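EpsJ (Vibrio vulnificus, PDB 2RET) forms a binary complex with the pseudopilin EpsI in the type II secretion system, where it is probably part of the tip of the pseudopilus. Local coordinates at residues A16-L21 / K156-I161; Q22-M27 / P117-V122; R33-R38 / L143-A148; L37-T42 / K49-W54. All coordinates share one frame; numbering follows the deposited sequence. Where two conformers were deposited one is given.

Interaction 1 (A16-L21 / K156-I161); sequences ARLNEL and KDYGKI
Arg17 and Asp157 approach each other from opposing sides and pair side-on where the long N-terminal helix of the pseudopilin fold, residues 10-32, passes the hairpin turn at residues 156-158 that leads into strand 159-166. The guanidinium grips the carboxylate with two nitrogens. Arg17 NE donates to the syn lone pair of Asp157 OD2 over 2.8 Å, whereas the bond from Arg17 NH2 to Asp157 OD1 is longer at 3.0 Å but nearly straight (173°). The two planes stand 39° apart, so the pair is twisted rather than coplanar. On the apolar side of this ion pair, Arg17 CG lies at the rim of the Tyr158 ring, and Leu18 runs nearly perpendicular to the tyrosine, with CD2 3.6 Å from Tyr158 OH. That hydroxyl bonds to Glu12 of the EpsI chain. Deeper in, Leu21 CD1 and Ile161 CD1 touch tip to tip at 3.9 Å. A second shell fixes the charged groups: Arg17 NH1 binds Glu20 OE1, one turn along the helix, and also the carbonyl of Ser120. Asp157 OD1 is held from both faces of its carboxylate, by Arg17 NH2 on one and by Tyr158 N, 2.9 Å away, on the other.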
loop_
_atom_site.group_PDB
_atom_site.type_symbol
_atom_site.label_atom_id
_atom_site.label_comp_id
_atom_site.label_asym_id
_atom_site.label_seq_id
_atom_site.Cartn_x
_atom_site.Cartn_y
_atom_site.Cartn_z
ATOM N N ALA B 16 7.855 -5.919 -40.256
ATOM C CA ALA B 16 7.086 -6.976 -39.568
ATOM C C ALA B 16 7.887 -7.723 -38.501
ATOM O O ALA B 16 7.346 -8.109 -37.459
ATOM C CB ALA B 16 6.494 -7.973 -40.573
ATOM N N ARG B 17 9.171 -7.925 -38.763
ATOM C CA ARG B 17 10.079 -8.517 -37.791
ATOM C C ARG B 17 10.321 -7.609 -36.561
ATOM O O ARG B 17 10.302 -8.080 -35.410
ATOM C CB ARG B 17 11.399 -8.881 -38.485
ATOM C CG ARG B 17 12.515 -9.294 -37.571
ATOM C CD ARG B 17 12.099 -10.479 -36.734
ATOM N NE ARG B 17 13.231 -11.217 -36.193
ATOM C CZ ARG B 17 13.100 -12.279 -35.413
ATOM N NH1 ARG B 17 11.904 -12.700 -35.078
ATOM N NH2 ARG B 17 14.163 -12.930 -34.977
ATOM N N LEU B 18 10.574 -6.326 -36.796
ATOM C CA LEU B 18 10.759 -5.383 -35.694
ATOM C C LEU B 18 9.496 -5.204 -34.881
ATOM O O LEU B 18 9.576 -4.989 -33.690
ATOM C CB LEU B 18 11.201 -3.993 -36.182
ATOM C CG LEU B 18 12.686 -3.706 -36.386
ATOM C CD1 LEU B 18 12.832 -2.222 -36.749
ATOM C CD2 LEU B 18 13.552 -4.075 -35.184
ATOM N N ASN B 19 8.347 -5.230 -35.546
ATOM C CA ASN B 19 7.037 -5.226 -34.898
ATOM C C ASN B 19 6.805 -6.470 -34.020
ATOM O O ASN B 19 6.282 -6.383 -32.916
ATOM C CB ASN B 19 5.924 -5.164 -35.945
ATOM C CG ASN B 19 5.734 -3.755 -36.570
ATOM O OD1 ASN B 19 6.246 -2.740 -36.080
ATOM N ND2 ASN B 19 4.987 -3.712 -37.661
ATOM N N GLU B 20 7.210 -7.629 -34.522
ATOM C CA GLU B 20 7.178 -8.863 -33.770
ATOM C C GLU B 20 7.997 -8.771 -32.497
ATOM O O GLU B 20 7.543 -9.192 -31.421
ATOM C CB GLU B 20 7.678 -10.012 -34.634
ATOM C CG GLU B 20 7.507 -11.406 -34.010
ATOM C CD GLU B 20 8.303 -12.463 -34.749
ATOM O OE1 GLU B 20 9.146 -12.074 -35.566
ATOM O OE2 GLU B 20 8.097 -13.673 -34.520
ATOM N N LEU B 21 9.204 -8.231 -32.634
ATOM C CA LEU B 21 10.125 -8.065 -31.522
ATOM C C LEU B 21 9.627 -7.085 -30.488
ATOM O O LEU B 21 9.726 -7.320 -29.321
ATOM C CB LEU B 21 11.469 -7.580 -32.050
ATOM C CG LEU B 21 12.619 -7.433 -31.061
ATOM C CD1 LEU B 21 12.692 -8.651 -30.084
ATOM C CD2 LEU B 21 13.949 -7.223 -31.828
ATOM N N LYS B 156 18.551 -15.128 -34.634
ATOM C CA LYS B 156 19.214 -15.533 -35.855
ATOM C C LYS B 156 19.729 -14.349 -36.668
ATOM O O LYS B 156 20.819 -14.382 -37.224
ATOM C CB LYS B 156 18.235 -16.339 -36.719
ATOM C CG LYS B 156 18.056 -17.799 -36.273
ATOM C CD LYS B 156 18.104 -18.775 -37.507
ATOM C CE LYS B 156 18.806 -20.129 -37.201
ATOM N NZ LYS B 156 19.175 -20.913 -38.488
ATOM N N ASP B 157 18.909 -13.316 -36.713
ATOM C CA ASP B 157 19.188 -12.114 -37.474
ATOM C C ASP B 157 19.942 -11.061 -36.635
ATOM O O ASP B 157 21.001 -10.596 -37.011
ATOM C CB ASP B 157 17.903 -11.546 -38.096
ATOM C CG ASP B 157 16.697 -11.539 -37.143
ATOM O OD1 ASP B 157 16.789 -11.927 -35.957
ATOM O OD2 ASP B 157 15.601 -11.153 -37.600
ATOM N N TYR B 158 19.420 -10.707 -35.487
ATOM C CA TYR B 158 20.001 -9.600 -34.702
ATOM C C TYR B 158 21.145 -9.996 -33.745
ATOM O O TYR B 158 21.878 -9.123 -33.271
ATOM C CB TYR B 158 18.870 -8.879 -33.961
ATOM C CG TYR B 158 18.000 -8.085 -34.912
ATOM C CD1 TYR B 158 18.503 -6.969 -35.553
ATOM C CD2 TYR B 158 16.687 -8.444 -35.172
ATOM C CE1 TYR B 158 17.736 -6.231 -36.423
ATOM C CE2 TYR B 158 15.888 -7.698 -36.058
ATOM C CZ TYR B 158 16.425 -6.592 -36.671
ATOM O OH TYR B 158 15.673 -5.816 -37.562
ATOM N N GLY B 159 21.327 -11.304 -33.519
ATOM C CA GLY B 159 22.288 -11.804 -32.526
ATOM C C GLY B 159 21.748 -11.679 -31.096
ATOM O O GLY B 159 20.531 -11.722 -30.861
ATOM N N LYS B 160 22.659 -11.469 -30.157
ATOM C CA LYS B 160 22.291 -11.328 -28.746
ATOM C C LYS B 160 21.677 -9.977 -28.382
ATOM O O LYS B 160 22.225 -8.913 -28.684
ATOM C CB LYS B 160 23.505 -11.599 -27.862
ATOM C CG LYS B 160 24.043 -13.009 -28.001
ATOM C CD LYS B 160 25.238 -13.258 -27.097
ATOM C CE LYS B 160 25.896 -14.597 -27.417
ATOM N NZ LYS B 160 24.962 -15.735 -27.086
ATOM N N ILE B 161 20.523 -10.032 -27.720
ATOM C CA ILE B 161 19.929 -8.850 -27.068
ATOM C C ILE B 161 19.543 -9.291 -25.637
ATOM O O ILE B 161 19.175 -10.436 -25.423
ATOM C CB ILE B 161 18.709 -8.303 -27.860
ATOM C CG1 ILE B 161 17.549 -9.327 -27.902
ATOM C CG2 ILE B 161 19.084 -8.011 -29.284
ATOM C CD1 ILE B 161 16.174 -8.780 -28.345
#

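Interaction 2 (Q22-M27 / P117-V122); sequences QRALVM and PLLSDV
Leu118 sets its CG anti to the backbone N (chi1 -155°), which lays its branched end against Ala24, while in Met27, a selenomethionine, a similar first torsion (chi1 -174°) carries CG to the two leucine methyls and the helix backbone places CB. Leu118 CG rests 3.7 Å from Ala24 CA, and the small alanine is consistent with the close approach of the backbones: the CA atoms of Ala24 and Leu118 are 5.5 Å apart. Leu118 CD1 turns toward Met27 CB at 3.9 Å, and CD2 lies 4.0 Å from Met27 CG, so the leucine fills the step between two residues one helical turn apart. Leu119 comes up beside Leu118, from the same side of the strand, with CD1 4.0 Å from Ala24 CB. No hydrogen bond links the segments; the side-chain contacts are apolar. Both leucines can reach the helix because Leu118 and Leu119 form a classic beta bulge opposite Leu97. Residues 22-27 of helix 10-32 thus run at 112° to residues 117-119 of strand 114-119, the outermost strand of its sheet within this chain, with Tyr90 of strand 79-93 beside Leu118 and Met27, and with Leu153 and Leu155 of strand 148-155 packed on Leu119.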
loop_
_atom_site.group_PDB
_atom_site.type_symbol
_atom_site.label_atom_id
_atom_site.label_comp_id
_atom_site.label_asym_id
_atom_site.label_seq_id
_atom_site.Cartn_x
_atom_site.Cartn_y
_atom_site.Cartn_z
ATOM N N GLN B 22 9.102 -5.961 -30.932
ATOM C CA GLN B 22 8.452 -5.002 -30.026
ATOM C C GLN B 22 7.362 -5.690 -29.196
ATOM O O GLN B 22 7.290 -5.498 -28.003
ATOM C CB GLN B 22 7.850 -3.856 -30.854
ATOM C CG GLN B 22 7.975 -2.452 -30.301
ATOM C CD GLN B 22 7.535 -1.379 -31.344
ATOM O OE1 GLN B 22 7.904 -1.443 -32.537
ATOM N NE2 GLN B 22 6.752 -0.389 -30.887
ATOM N N ARG B 23 6.509 -6.481 -29.850
ATOM C CA ARG B 23 5.484 -7.254 -29.164
ATOM C C ARG B 23 6.022 -8.207 -28.118
ATOM O O ARG B 23 5.487 -8.276 -27.021
ATOM C CB ARG B 23 4.595 -8.021 -30.146
ATOM C CG ARG B 23 3.504 -7.182 -30.717
ATOM C CD ARG B 23 2.433 -8.018 -31.359
ATOM N NE ARG B 23 2.997 -8.860 -32.384
ATOM C CZ ARG B 23 3.217 -8.483 -33.641
ATOM N NH1 ARG B 23 2.912 -7.255 -34.076
ATOM N NH2 ARG B 23 3.759 -9.349 -34.471
ATOM N N ALA B 24 7.052 -8.958 -28.485
ATOM C CA ALA B 24 7.750 -9.860 -27.567
ATOM C C ALA B 24 8.278 -9.128 -26.338
ATOM O O ALA B 24 8.125 -9.606 -25.238
ATOM C CB ALA B 24 8.886 -10.599 -28.293
ATOM N N LEU B 25 8.867 -7.950 -26.530
ATOM C CA LEU B 25 9.508 -7.214 -25.442
ATOM C C LEU B 25 8.480 -6.665 -24.479
ATOM O O LEU B 25 8.732 -6.583 -23.272
ATOM C CB LEU B 25 10.364 -6.056 -25.984
ATOM C CG LEU B 25 11.699 -6.386 -26.686
ATOM C CD1 LEU B 25 12.337 -5.131 -27.208
ATOM C CD2 LEU B 25 12.646 -7.102 -25.762
ATOM N N VAL B 26 7.339 -6.237 -25.018
ATOM C CA VAL B 26 6.238 -5.759 -24.187
ATOM C C VAL B 26 5.746 -6.862 -23.270
ATOM O O VAL B 26 5.587 -6.653 -22.087
ATOM C CB VAL B 26 5.063 -5.148 -25.045
ATOM C CG1 VAL B 26 3.762 -4.946 -24.217
ATOM C CG2 VAL B 26 5.505 -3.854 -25.659
HETATM N N MSE B 27 5.506 -8.035 -23.831
HETATM C CA MSE B 27 5.106 -9.228 -23.068
HETATM C C MSE B 27 6.095 -9.630 -21.974
HETATM O O MSE B 27 5.714 -9.912 -20.845
HETATM C CB MSE B 27 4.881 -10.386 -24.026
HETATM C CG MSE B 27 4.315 -11.627 -23.345
HETATM SE SE MSE B 27 2.420 -11.436 -22.830
HETATM C CE MSE B 27 1.753 -12.153 -24.570
ATOM N N PRO B 117 3.186 -18.378 -29.069
ATOM C CA PRO B 117 4.367 -18.147 -29.935
ATOM C C PRO B 117 4.739 -16.677 -29.977
ATOM O O PRO B 117 4.090 -15.897 -30.669
ATOM C CB PRO B 117 3.925 -18.613 -31.325
ATOM C CG PRO B 117 2.511 -19.038 -31.209
ATOM C CD PRO B 117 2.009 -18.854 -29.821
ATOM N N LEU B 118 5.794 -16.302 -29.267
ATOM C CA LEU B 118 6.130 -14.904 -29.100
ATOM C C LEU B 118 7.137 -14.365 -30.143
ATOM O O LEU B 118 7.052 -13.199 -30.599
ATOM C CB LEU B 118 6.677 -14.727 -27.685
ATOM C CG LEU B 118 6.567 -13.353 -27.058
ATOM C CD1 LEU B 118 5.114 -12.748 -27.162
ATOM C CD2 LEU B 118 6.990 -13.479 -25.623
ATOM N N LEU B 119 8.105 -15.196 -30.507
ATOM C CA LEU B 119 9.197 -14.729 -31.347
ATOM C C LEU B 119 9.897 -15.880 -32.070
ATOM O O LEU B 119 10.469 -16.761 -31.458
ATOM C CB LEU B 119 10.183 -13.931 -30.469
ATOM C CG LEU B 119 11.222 -12.995 -31.048
ATOM C CD1 LEU B 119 10.588 -11.833 -31.753
ATOM C CD2 LEU B 119 12.100 -12.532 -29.866
ATOM N N SER B 120 9.846 -15.822 -33.395
ATOM C CA SER B 120 10.463 -16.803 -34.256
ATOM C C SER B 120 11.951 -16.509 -34.404
ATOM O O SER B 120 12.433 -15.456 -34.036
ATOM C CB SER B 120 9.787 -16.785 -35.625
ATOM O OG SER B 120 9.948 -15.487 -36.168
ATOM N N ASP B 121 12.680 -17.483 -34.891
ATOM C CA ASP B 121 14.125 -17.364 -35.074
ATOM C C ASP B 121 14.881 -16.889 -33.827
ATOM O O ASP B 121 15.687 -15.941 -33.882
ATOM C CB ASP B 121 14.438 -16.482 -36.283
ATOM C CG ASP B 121 14.142 -17.176 -37.614
ATOM O OD1 ASP B 121 13.900 -18.411 -37.664
ATOM O OD2 ASP B 121 14.169 -16.462 -38.627
ATOM N N VAL B 122 14.619 -17.577 -32.714
ATOM C CA VAL B 122 15.342 -17.370 -31.458
ATOM C C VAL B 122 16.102 -18.655 -31.220
ATOM O O VAL B 122 15.510 -19.692 -31.103
ATOM C CB VAL B 122 14.389 -17.036 -30.288
ATOM C CG1 VAL B 122 15.131 -17.048 -28.948
ATOM C CG2 VAL B 122 13.766 -15.659 -30.513
#

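Interaction 3 (R33-R38 / L143-A148); sequences RQIALR and LTLPAA
Leu145 reaches from one loop into the angle between Ile35 and Leu37 of another, and its side chain can be followed outward atom by atom. CB points toward residues 33-38, and the first torsion (chi1 -74°) places CG beside the backbone N. CG is where Leu37 arrives: Leu37 CD1 lies 4.0 Å away, the two leucines running antiparallel alongside each other. At the tip the branches both turn to Ile35. Leu145 CD1 packs on Ile35 CG2 at 3.7 Å and also passes 4.1 Å from Ala36 O, while CD2 lies 3.9 Å from the same isoleucine methyl. One methyl of Ile35 therefore fits against the fork of the leucine. Leu37 CD1 continues along the facing backbone to Thr144 CA, 4.2 Å distant, so that it lies over the chain as well as over the side chain. An inverse gamma turn is centred on Leu37, closed by a weak bond from Arg38 N to Ala36 O; it is the tip of this leucine, with CG anti to the backbone N (chi1 -161°), that reaches Leu145. No hydrogen bond crosses between the loops. The contact joins the connection between helix 10-32 and strand 40-41 to the loop preceding strand 148-155, with Leu52 of strand 49-56 against Leu145 and Phe68 of strand 64-74 against Ile35.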
loop_
_atom_site.group_PDB
_atom_site.type_symbol
_atom_site.label_atom_id
_atom_site.label_comp_id
_atom_site.label_asym_id
_atom_site.label_seq_id
_atom_site.Cartn_x
_atom_site.Cartn_y
_atom_site.Cartn_z
ATOM N N ARG B 33 8.982 -7.928 -15.002
ATOM C CA ARG B 33 8.889 -6.834 -14.053
ATOM C C ARG B 33 7.880 -7.096 -12.906
ATOM O O ARG B 33 7.864 -6.348 -11.926
ATOM C CB ARG B 33 8.553 -5.519 -14.757
ATOM C CG ARG B 33 9.645 -4.967 -15.639
ATOM C CD ARG B 33 9.074 -3.773 -16.331
ATOM N NE ARG B 33 9.907 -3.081 -17.309
ATOM C CZ ARG B 33 10.731 -2.068 -17.039
ATOM N NH1 ARG B 33 10.909 -1.617 -15.810
ATOM N NH2 ARG B 33 11.378 -1.483 -18.037
ATOM N N GLN B 34 7.046 -8.122 -13.044
ATOM C CA GLN B 34 6.004 -8.422 -12.078
ATOM C C GLN B 34 6.182 -9.808 -11.440
ATOM O O GLN B 34 5.205 -10.459 -11.039
ATOM C CB GLN B 34 4.624 -8.263 -12.739
ATOM C CG GLN B 34 4.420 -6.823 -13.264
ATOM C CD GLN B 34 3.021 -6.373 -13.170
ATOM O OE1 GLN B 34 2.629 -5.624 -12.253
ATOM N NE2 GLN B 34 2.226 -6.822 -14.111
ATOM N N ILE B 35 7.434 -10.212 -11.293
ATOM C CA ILE B 35 7.785 -11.481 -10.638
ATOM C C ILE B 35 7.354 -11.441 -9.167
ATOM O O ILE B 35 7.600 -10.454 -8.474
ATOM C CB ILE B 35 9.317 -11.790 -10.726
ATOM C CG1 ILE B 35 9.722 -11.991 -12.190
ATOM C CG2 ILE B 35 9.693 -13.056 -9.901
ATOM C CD1 ILE B 35 11.198 -12.494 -12.387
ATOM N N ALA B 36 6.733 -12.526 -8.703
ATOM C CA ALA B 36 6.178 -12.573 -7.362
ATOM C C ALA B 36 6.980 -13.516 -6.438
ATOM O O ALA B 36 7.473 -14.568 -6.852
ATOM C CB ALA B 36 4.686 -12.952 -7.413
ATOM N N LEU B 37 7.117 -13.084 -5.190
ATOM C CA LEU B 37 7.704 -13.839 -4.099
ATOM C C LEU B 37 6.708 -14.908 -3.657
ATOM O O LEU B 37 6.056 -14.801 -2.629
ATOM C CB LEU B 37 8.080 -12.875 -2.954
ATOM C CG LEU B 37 9.090 -13.360 -1.905
ATOM C CD1 LEU B 37 10.384 -13.773 -2.561
ATOM C CD2 LEU B 37 9.310 -12.247 -0.844
ATOM N N ARG B 38 6.604 -15.952 -4.473
ATOM C CA ARG B 38 5.609 -17.014 -4.308
ATOM C C ARG B 38 6.213 -18.279 -4.904
ATOM O O ARG B 38 6.527 -18.322 -6.089
ATOM C CB ARG B 38 4.278 -16.605 -4.986
ATOM C CG ARG B 38 3.261 -17.719 -5.337
ATOM C CD ARG B 38 2.835 -18.545 -4.138
ATOM N NE ARG B 38 1.418 -18.958 -4.144
ATOM C CZ ARG B 38 0.949 -20.164 -4.478
ATOM N NH1 ARG B 38 1.760 -21.131 -4.888
ATOM N NH2 ARG B 38 -0.360 -20.406 -4.406
ATOM N N LEU B 143 14.320 -18.840 -0.516
ATOM C CA LEU B 143 13.781 -17.892 0.458
ATOM C C LEU B 143 13.631 -16.458 -0.046
ATOM O O LEU B 143 12.850 -15.708 0.495
ATOM C CB LEU B 143 14.647 -17.906 1.725
ATOM C CG LEU B 143 14.763 -19.265 2.428
ATOM C CD1 LEU B 143 15.609 -19.152 3.700
ATOM C CD2 LEU B 143 13.377 -19.844 2.703
ATOM N N THR B 144 14.385 -16.084 -1.070
ATOM C CA THR B 144 14.408 -14.713 -1.582
ATOM C C THR B 144 14.711 -14.743 -3.094
ATOM O O THR B 144 15.331 -15.679 -3.601
ATOM C CB THR B 144 15.445 -13.824 -0.795
ATOM O OG1 THR B 144 15.255 -12.436 -1.112
ATOM C CG2 THR B 144 16.888 -14.204 -1.147
ATOM N N LEU B 145 14.251 -13.733 -3.820
ATOM C CA LEU B 145 14.504 -13.651 -5.255
ATOM C C LEU B 145 15.851 -12.990 -5.438
ATOM O O LEU B 145 16.332 -12.327 -4.526
ATOM C CB LEU B 145 13.413 -12.847 -5.978
ATOM C CG LEU B 145 12.032 -13.525 -6.172
ATOM C CD1 LEU B 145 10.996 -12.489 -6.487
ATOM C CD2 LEU B 145 12.076 -14.631 -7.278
ATOM N N PRO B 146 16.477 -13.155 -6.616
ATOM C CA PRO B 146 17.663 -12.337 -6.888
ATOM C C PRO B 146 17.269 -10.863 -7.028
ATOM O O PRO B 146 16.161 -10.577 -7.477
ATOM C CB PRO B 146 18.173 -12.898 -8.231
ATOM C CG PRO B 146 16.926 -13.386 -8.886
ATOM C CD PRO B 146 16.141 -14.011 -7.760
ATOM N N ALA B 147 18.152 -9.941 -6.643
ATOM C CA ALA B 147 17.865 -8.500 -6.735
ATOM C C ALA B 147 17.543 -8.065 -8.202
ATOM O O ALA B 147 16.784 -7.127 -8.433
ATOM C CB ALA B 147 19.074 -7.672 -6.145
ATOM N N ALA B 148 18.132 -8.774 -9.163
ATOM C CA ALA B 148 17.970 -8.516 -10.599
ATOM C C ALA B 148 18.141 -9.807 -11.419
ATOM O O ALA B 148 18.763 -10.769 -10.989
ATOM C CB ALA B 148 18.957 -7.456 -11.079
#

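Interaction 4 (L37-T42 / K49-W54); sequences LRQTRT and KKLLHW
Thr40 and Lys50 face each other as the antiparallel hydrogen-bonded pair of a short beta hairpin, and this is the tight part. Thr40 N to Lys50 O and Lys50 N to Thr40 O both measure 2.8 Å. Thr40 OG1, set between its backbone N and carbonyl carbon (chi1 37°), meets the rim of the His53 imidazole close to the ring plane and shares a hydrogen bond of 3.0 Å with His53 NE2, while Lys50 CB lies over one face, toward its rim. Leu51 packs inward, its CD1 3.8 Å from Leu37 CD1, and Gln39 lies across Lys49, CB to CB 3.8 Å. The solvent side is looser. At the non-hydrogen-bonded pair, exposed Arg41 and partly exposed Lys49 run alongside each other. Arg41 NH1 and Lys49 NZ lie 3.1 Å apart, a doubtful approach of two donors with no bond between them. Like charges this close could ease deprotonation of the lysine, although Asp106, salt-bridged to Arg38 and more weakly paired with Arg41, probably offsets part of the charge.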
loop_
_atom_site.group_PDB
_atom_site.type_symbol
_atom_site.label_atom_id
_atom_site.label_comp_id
_atom_site.label_asym_id
_atom_site.label_seq_id
_atom_site.Cartn_x
_atom_site.Cartn_y
_atom_site.Cartn_z
ATOM N N LEU B 37 7.117 -13.084 -5.190
ATOM C CA LEU B 37 7.704 -13.839 -4.099
ATOM C C LEU B 37 6.708 -14.908 -3.657
ATOM O O LEU B 37 6.056 -14.801 -2.629
ATOM C CB LEU B 37 8.080 -12.875 -2.954
ATOM C CG LEU B 37 9.090 -13.360 -1.905
ATOM C CD1 LEU B 37 10.384 -13.773 -2.561
ATOM C CD2 LEU B 37 9.310 -12.247 -0.844
ATOM N N ARG B 38 6.604 -15.952 -4.473
ATOM C CA ARG B 38 5.609 -17.014 -4.308
ATOM C C ARG B 38 6.213 -18.279 -4.904
ATOM O O ARG B 38 6.527 -18.322 -6.089
ATOM C CB ARG B 38 4.278 -16.605 -4.986
ATOM C CG ARG B 38 3.261 -17.719 -5.337
ATOM C CD ARG B 38 2.835 -18.545 -4.138
ATOM N NE ARG B 38 1.418 -18.958 -4.144
ATOM C CZ ARG B 38 0.949 -20.164 -4.478
ATOM N NH1 ARG B 38 1.760 -21.131 -4.888
ATOM N NH2 ARG B 38 -0.360 -20.406 -4.406
ATOM N N GLN B 39 6.424 -19.283 -4.066
ATOM C CA GLN B 39 6.992 -20.554 -4.520
ATOM C C GLN B 39 5.973 -21.357 -5.338
ATOM O O GLN B 39 4.772 -21.335 -5.046
ATOM C CB GLN B 39 7.450 -21.388 -3.334
ATOM C CG GLN B 39 8.756 -20.924 -2.742
ATOM C CD GLN B 39 9.085 -21.640 -1.454
ATOM O OE1 GLN B 39 8.210 -22.181 -0.807
ATOM N NE2 GLN B 39 10.351 -21.637 -1.074
ATOM N N THR B 40 6.472 -22.057 -6.358
ATOM C CA THR B 40 5.649 -22.864 -7.254
ATOM C C THR B 40 6.247 -24.282 -7.319
ATOM O O THR B 40 7.449 -24.466 -7.119
ATOM C CB THR B 40 5.529 -22.184 -8.649
ATOM O OG1 THR B 40 6.762 -21.541 -9.002
ATOM C CG2 THR B 40 4.479 -21.097 -8.606
ATOM N N ARG B 41 5.411 -25.287 -7.562
ATOM C CA ARG B 41 5.863 -26.680 -7.520
ATOM C C ARG B 41 6.666 -27.054 -8.757
ATOM O O ARG B 41 6.335 -26.630 -9.866
ATOM C CB ARG B 41 4.686 -27.650 -7.378
ATOM C CG ARG B 41 3.795 -27.341 -6.206
ATOM C CD ARG B 41 2.899 -28.513 -5.837
ATOM N NE ARG B 41 1.709 -28.092 -5.086
ATOM C CZ ARG B 41 1.698 -27.670 -3.813
ATOM N NH1 ARG B 41 2.824 -27.583 -3.098
ATOM N NH2 ARG B 41 0.541 -27.318 -3.247
ATOM N N THR B 42 7.746 -27.800 -8.511
ATOM C CA THR B 42 8.439 -28.691 -9.487
ATOM C C THR B 42 9.957 -28.482 -9.425
ATOM O O THR B 42 10.616 -29.008 -8.521
ATOM C CB THR B 42 7.871 -28.651 -10.971
ATOM O OG1 THR B 42 6.928 -29.716 -11.131
ATOM C CG2 THR B 42 8.980 -28.824 -12.043
ATOM N N LYS B 49 9.175 -27.230 -4.006
ATOM C CA LYS B 49 8.763 -25.964 -4.603
ATOM C C LYS B 49 10.001 -25.129 -4.860
ATOM O O LYS B 49 11.029 -25.350 -4.230
ATOM C CB LYS B 49 7.818 -25.200 -3.666
ATOM C CG LYS B 49 6.826 -26.066 -2.911
ATOM C CD LYS B 49 5.780 -25.241 -2.157
ATOM C CE LYS B 49 4.703 -24.677 -3.093
ATOM N NZ LYS B 49 3.369 -24.577 -2.398
ATOM N N LYS B 50 9.895 -24.180 -5.785
ATOM C CA LYS B 50 10.940 -23.176 -6.027
ATOM C C LYS B 50 10.319 -21.805 -6.297
ATOM O O LYS B 50 9.210 -21.691 -6.806
ATOM C CB LYS B 50 11.830 -23.546 -7.224
ATOM C CG LYS B 50 12.731 -24.766 -7.072
ATOM C CD LYS B 50 13.575 -24.958 -8.335
ATOM C CE LYS B 50 14.270 -26.307 -8.378
ATOM N NZ LYS B 50 13.351 -27.506 -8.479
ATOM N N LEU B 51 11.075 -20.769 -5.950
ATOM C CA LEU B 51 10.789 -19.398 -6.369
ATOM C C LEU B 51 10.975 -19.191 -7.906
ATOM O O LEU B 51 10.081 -18.685 -8.567
ATOM C CB LEU B 51 11.654 -18.425 -5.575
ATOM C CG LEU B 51 11.037 -17.941 -4.272
ATOM C CD1 LEU B 51 12.068 -17.075 -3.538
ATOM C CD2 LEU B 51 9.694 -17.184 -4.505
ATOM N N LEU B 52 12.136 -19.581 -8.434
ATOM C CA LEU B 52 12.468 -19.493 -9.878
ATOM C C LEU B 52 12.945 -20.865 -10.359
ATOM O O LEU B 52 13.834 -21.452 -9.761
ATOM C CB LEU B 52 13.586 -18.486 -10.198
ATOM C CG LEU B 52 13.394 -16.964 -10.038
ATOM C CD1 LEU B 52 14.756 -16.283 -9.794
ATOM C CD2 LEU B 52 12.712 -16.341 -11.228
ATOM N N HIS B 53 12.338 -21.350 -11.436
ATOM C CA HIS B 53 12.701 -22.614 -12.028
ATOM C C HIS B 53 13.473 -22.268 -13.300
ATOM O O HIS B 53 13.037 -21.467 -14.096
ATOM C CB HIS B 53 11.455 -23.466 -12.365
ATOM C CG HIS B 53 10.499 -23.635 -11.225
ATOM N ND1 HIS B 53 10.440 -24.783 -10.455
ATOM C CD2 HIS B 53 9.561 -22.797 -10.726
ATOM C CE1 HIS B 53 9.499 -24.640 -9.543
ATOM N NE2 HIS B 53 8.951 -23.445 -9.689
ATOM N N TRP B 54 14.622 -22.894 -13.452
ATOM C CA TRP B 54 15.589 -22.547 -14.489
ATOM C C TRP B 54 16.441 -23.786 -14.779
ATOM O O TRP B 54 17.283 -24.167 -13.978
ATOM C CB TRP B 54 16.482 -21.377 -14.066
ATOM C CG TRP B 54 17.622 -21.093 -15.038
ATOM C CD1 TRP B 54 18.978 -21.181 -14.776
ATOM C CD2 TRP B 54 17.515 -20.664 -16.393
ATOM N NE1 TRP B 54 19.703 -20.838 -15.895
ATOM C CE2 TRP B 54 18.829 -20.518 -16.899
ATOM C CE3 TRP B 54 16.440 -20.407 -17.240
ATOM C CZ2 TRP B 54 19.082 -20.141 -18.199
ATOM C CZ3 TRP B 54 16.687 -20.006 -18.519
ATOM C CH2 TRP B 54 17.997 -19.869 -18.997
HETATM O O HOH W 1 7.604 -19.317 -8.491
#

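Overall arrangement
The contacts form two groups on opposite sides of the chain's centre. Interactions 1 and 2 follow each other along helix 10-32, with centres about 8 Å apart, and meet directly where Glu20 OE2 and Arg17 NH1 reach the backbone of Ser120. Interactions 3 and 4 share Leu37 and Arg38, have centres about 10 Å apart, and touch through Pro146 on Leu52 and residues 143-144 on Leu51. Between the groups, interactions 1 and 3 are about 28 Å apart between centres. Interactions 2 and 4 lie at opposite edges, within this chain, of one six-stranded sheet, interaction 4 pairing edge strand 40-41 with its neighbour 49-56. EpsI borders interactions 1, 2 and 3, whereas no other protein chain touches interaction 4.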